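Local coordinates for fumarylacetoacetate hydrolase (Burkholderia xenovorans, PDB 5TI1), which probably hydrolyses fumarylacetoacetate to fumarate and acetoacetate, the last step of phenylalanine and tyrosine breakdown, using a bound magnesium ion, at residues B[159-167]-B[386-395]. Sequence-based numbering, arbitrary orientation.
Sequences EHATNVGSM and FGSLLELTWN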
loop_
_atom_site.group_PDB
_atom_site.type_symbol
_atom_site.label_atom_id
_atom_site.label_comp_id
_atom_site.label_asym_id
_atom_site.label_seq_id
_atom_site.Cartn_x
_atom_site.Cartn_y
_atom_site.Cartn_z
ATOM N N GLU B 159 0.061 -23.131 13.401
ATOM C CA GLU B 159 -0.950 -23.322 14.441
ATOM C C GLU B 159 -2.150 -22.408 14.222
ATOM O O GLU B 159 -3.301 -22.803 14.451
ATOM C CB GLU B 159 -0.335 -23.069 15.823
ATOM C CG GLU B 159 0.797 -24.030 16.226
ATOM C CD GLU B 159 2.160 -23.624 15.670
ATOM O OE1 GLU B 159 2.211 -22.790 14.735
ATOM O OE2 GLU B 159 3.184 -24.137 16.169
ATOM N N HIS B 160 -1.897 -21.175 13.790
ATOM C CA HIS B 160 -2.989 -20.252 13.504
ATOM C C HIS B 160 -3.804 -20.720 12.305
ATOM O O HIS B 160 -5.038 -20.779 12.363
ATOM C CB HIS B 160 -2.432 -18.853 13.260
ATOM C CG HIS B 160 -3.480 -17.852 12.893
ATOM N ND1 HIS B 160 -4.333 -17.298 13.823
ATOM C CD2 HIS B 160 -3.831 -17.323 11.697
ATOM C CE1 HIS B 160 -5.157 -16.461 13.219
ATOM N NE2 HIS B 160 -4.877 -16.460 11.928
ATOM N N ALA B 161 -3.126 -21.048 11.198
ATOM C CA ALA B 161 -3.825 -21.556 10.025
ATOM C C ALA B 161 -4.570 -22.839 10.343
ATOM O O ALA B 161 -5.645 -23.090 9.783
ATOM C CB ALA B 161 -2.836 -21.788 8.881
ATOM N N THR B 162 -4.007 -23.667 11.229
ATOM C CA THR B 162 -4.696 -24.878 11.663
ATOM C C THR B 162 -5.925 -24.536 12.495
ATOM O O THR B 162 -7.026 -25.034 12.226
ATOM C CB THR B 162 -3.740 -25.771 12.453
ATOM O OG1 THR B 162 -2.640 -26.145 11.615
ATOM C CG2 THR B 162 -4.452 -27.025 12.936
ATOM N N ASN B 163 -5.757 -23.686 13.513
ATOM C CA ASN B 163 -6.891 -23.304 14.356
ATOM C C ASN B 163 -8.010 -22.699 13.521
ATOM O O ASN B 163 -9.152 -23.170 13.556
ATOM C CB ASN B 163 -6.437 -22.316 15.431
ATOM C CG ASN B 163 -5.612 -22.977 16.515
ATOM O OD1 ASN B 163 -5.746 -24.172 16.766
ATOM N ND2 ASN B 163 -4.749 -22.199 17.160
ATOM N N VAL B 164 -7.683 -21.665 12.741
ATOM C CA VAL B 164 -8.671 -20.982 11.912
ATOM C C VAL B 164 -9.275 -21.943 10.899
ATOM O O VAL B 164 -10.500 -22.025 10.748
ATOM C CB VAL B 164 -8.033 -19.767 11.219
ATOM C CG1 VAL B 164 -8.937 -19.245 10.126
ATOM C CG2 VAL B 164 -7.738 -18.685 12.240
ATOM N N GLY B 165 -8.421 -22.679 10.183
ATOM C CA GLY B 165 -8.916 -23.619 9.195
ATOM C C GLY B 165 -9.795 -24.701 9.785
ATOM O O GLY B 165 -10.734 -25.163 9.132
ATOM N N SER B 166 -9.512 -25.120 11.024
ATOM C CA SER B 166 -10.351 -26.127 11.667
ATOM C C SER B 166 -11.781 -25.628 11.837
ATOM O O SER B 166 -12.734 -26.398 11.686
ATOM C CB SER B 166 -9.762 -26.533 13.019
ATOM O OG SER B 166 -8.592 -27.316 12.853
ATOM N N MET B 167 -11.955 -24.341 12.141
ATOM C CA MET B 167 -13.309 -23.818 12.295
ATOM C C MET B 167 -13.993 -23.670 10.945
ATOM O O MET B 167 -15.203 -23.897 10.824
ATOM C CB MET B 167 -13.284 -22.477 13.025
ATOM C CG MET B 167 -12.477 -22.479 14.300
ATOM S SD MET B 167 -12.507 -20.857 15.081
ATOM C CE MET B 167 -10.941 -20.858 15.949
ATOM N N PHE B 386 -2.296 -18.785 21.750
ATOM C CA PHE B 386 -2.829 -18.382 20.457
ATOM C C PHE B 386 -2.831 -16.863 20.341
ATOM O O PHE B 386 -2.952 -16.141 21.336
ATOM C CB PHE B 386 -4.244 -18.922 20.255
ATOM C CG PHE B 386 -4.353 -20.413 20.388
ATOM C CD1 PHE B 386 -3.252 -21.229 20.175
ATOM C CD2 PHE B 386 -5.560 -21.004 20.724
ATOM C CE1 PHE B 386 -3.349 -22.607 20.306
ATOM C CE2 PHE B 386 -5.662 -22.386 20.856
ATOM C CZ PHE B 386 -4.555 -23.185 20.644
ATOM N N GLY B 387 -2.699 -16.378 19.113
ATOM C CA GLY B 387 -2.527 -14.963 18.863
ATOM C C GLY B 387 -3.778 -14.175 18.554
ATOM O O GLY B 387 -3.664 -13.036 18.084
ATOM N N SER B 388 -4.965 -14.724 18.807
ATOM C CA SER B 388 -6.197 -13.990 18.563
ATOM C C SER B 388 -7.278 -14.476 19.516
ATOM O O SER B 388 -7.288 -15.640 19.913
ATOM C CB SER B 388 -6.673 -14.157 17.115
ATOM O OG SER B 388 -7.087 -15.491 16.871
ATOM N N LEU B 389 -8.205 -13.574 19.867
ATOM C CA LEU B 389 -9.366 -13.999 20.643
ATOM C C LEU B 389 -10.190 -15.021 19.879
ATOM O O LEU B 389 -10.798 -15.906 20.493
ATOM C CB LEU B 389 -10.241 -12.801 21.029
ATOM C CG LEU B 389 -9.796 -11.888 22.173
ATOM C CD1 LEU B 389 -9.523 -12.696 23.422
ATOM C CD2 LEU B 389 -8.574 -11.073 21.797
ATOM N N LEU B 390 -10.217 -14.921 18.544
ATOM C CA LEU B 390 -10.888 -15.933 17.735
ATOM C C LEU B 390 -10.381 -17.335 18.073
ATOM O O LEU B 390 -11.172 -18.272 18.243
ATOM C CB LEU B 390 -10.697 -15.625 16.248
ATOM C CG LEU B 390 -11.180 -16.724 15.294
ATOM C CD1 LEU B 390 -12.700 -16.843 15.330
ATOM C CD2 LEU B 390 -10.662 -16.507 13.865
ATOM N N GLU B 391 -9.063 -17.496 18.200
ATOM C CA GLU B 391 -8.526 -18.797 18.592
ATOM C C GLU B 391 -8.684 -19.035 20.089
ATOM O O GLU B 391 -9.124 -20.110 20.508
ATOM C CB GLU B 391 -7.056 -18.913 18.200
ATOM C CG GLU B 391 -6.773 -18.713 16.714
ATOM C CD GLU B 391 -5.332 -18.373 16.474
ATOM O OE1 GLU B 391 -4.529 -19.303 16.281
ATOM O OE2 GLU B 391 -4.993 -17.172 16.503
ATOM N N LEU B 392 -8.316 -18.043 20.906
ATOM C CA LEU B 392 -8.305 -18.236 22.353
ATOM C C LEU B 392 -9.670 -18.667 22.880
ATOM O O LEU B 392 -9.743 -19.471 23.819
ATOM C CB LEU B 392 -7.839 -16.954 23.049
ATOM C CG LEU B 392 -6.377 -16.573 22.790
ATOM C CD1 LEU B 392 -6.059 -15.164 23.270
ATOM C CD2 LEU B 392 -5.429 -17.602 23.414
ATOM N N THR B 393 -10.755 -18.169 22.287
ATOM C CA THR B 393 -12.104 -18.502 22.732
ATOM C C THR B 393 -12.813 -19.458 21.780
ATOM O O THR B 393 -14.003 -19.733 21.967
ATOM C CB THR B 393 -12.948 -17.232 22.911
ATOM O OG1 THR B 393 -13.258 -16.664 21.634
ATOM C CG2 THR B 393 -12.200 -16.204 23.736
ATOM N N TRP B 394 -12.102 -19.984 20.786
ATOM C CA TRP B 394 -12.671 -20.832 19.735
ATOM C C TRP B 394 -13.986 -20.245 19.226
ATOM O O TRP B 394 -15.069 -20.822 19.349
ATOM C CB TRP B 394 -12.850 -22.275 20.207
ATOM C CG TRP B 394 -12.883 -23.253 19.060
ATOM C CD1 TRP B 394 -13.975 -23.918 18.576
ATOM C CD2 TRP B 394 -11.776 -23.654 18.240
ATOM N NE1 TRP B 394 -13.612 -24.715 17.515
ATOM C CE2 TRP B 394 -12.269 -24.571 17.288
ATOM C CE3 TRP B 394 -10.413 -23.332 18.225
ATOM C CZ2 TRP B 394 -11.449 -25.169 16.333
ATOM C CZ3 TRP B 394 -9.602 -23.923 17.268
ATOM C CH2 TRP B 394 -10.124 -24.830 16.336
ATOM N N ASN B 395 -13.859 -19.054 18.641
ATOM C CA ASN B 395 -14.982 -18.309 18.076
ATOM C C ASN B 395 -16.081 -18.051 19.108
ATOM O O ASN B 395 -17.255 -17.909 18.756
ATOM C CB ASN B 395 -15.558 -19.020 16.849
ATOM C CG ASN B 395 -16.325 -18.079 15.954
ATOM O OD1 ASN B 395 -16.199 -16.854 16.075
ATOM N ND2 ASN B 395 -17.126 -18.638 15.047
#
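Glu391 OE2 lies in the plane of the His160 imidazole, at its edge, with Val164 CG2 over one face; Asn163 ND2 sits above the centre of the Phe386 ring; and Met167 CE lies over one face of the Trp394 indole, with Ser166 CB and Asn163 OD1 at its edge. The first pair matches the His-Glu dyad of the FAH family, in which His160 is probably the proton acceptor; it lies beside Thr377, its side chain about 7 Å from that of the magnesium-free edge's nearest metal, the magnesium ion. The bond from His160 ND1 to Glu391 OE2 is short, 2.8 Å, but bent (149°) and weak. Asn163 ND2 gives Glu391 OE1 a nearly straight bond of 3.0 Å on its anti side, 20° out of the carboxylate plane, and Ser379 OG bonds to Glu391 OE1 as well. The hydroxyl of Ser388, N-cap of helix 389-392, accepts from Glu391 N and donates from OG to the anti lone pair of Glu391 OE2 at 2.7 Å, so the cap also fixes the dyad carboxylate. A Schellman motif (Asn395 N to Leu390 O, Trp394 N to Glu391 O) ends the helix at Trp394, whose indole, in one of two conformers, reaches helix 158-168. There the extended Met167 chain makes a Met-aromatic contact, SD 4.3 Å and CE 3.6 Å from the centroid of the Trp394 six-membered ring; Met167 CE also lies 3.5 Å from Leu390 O.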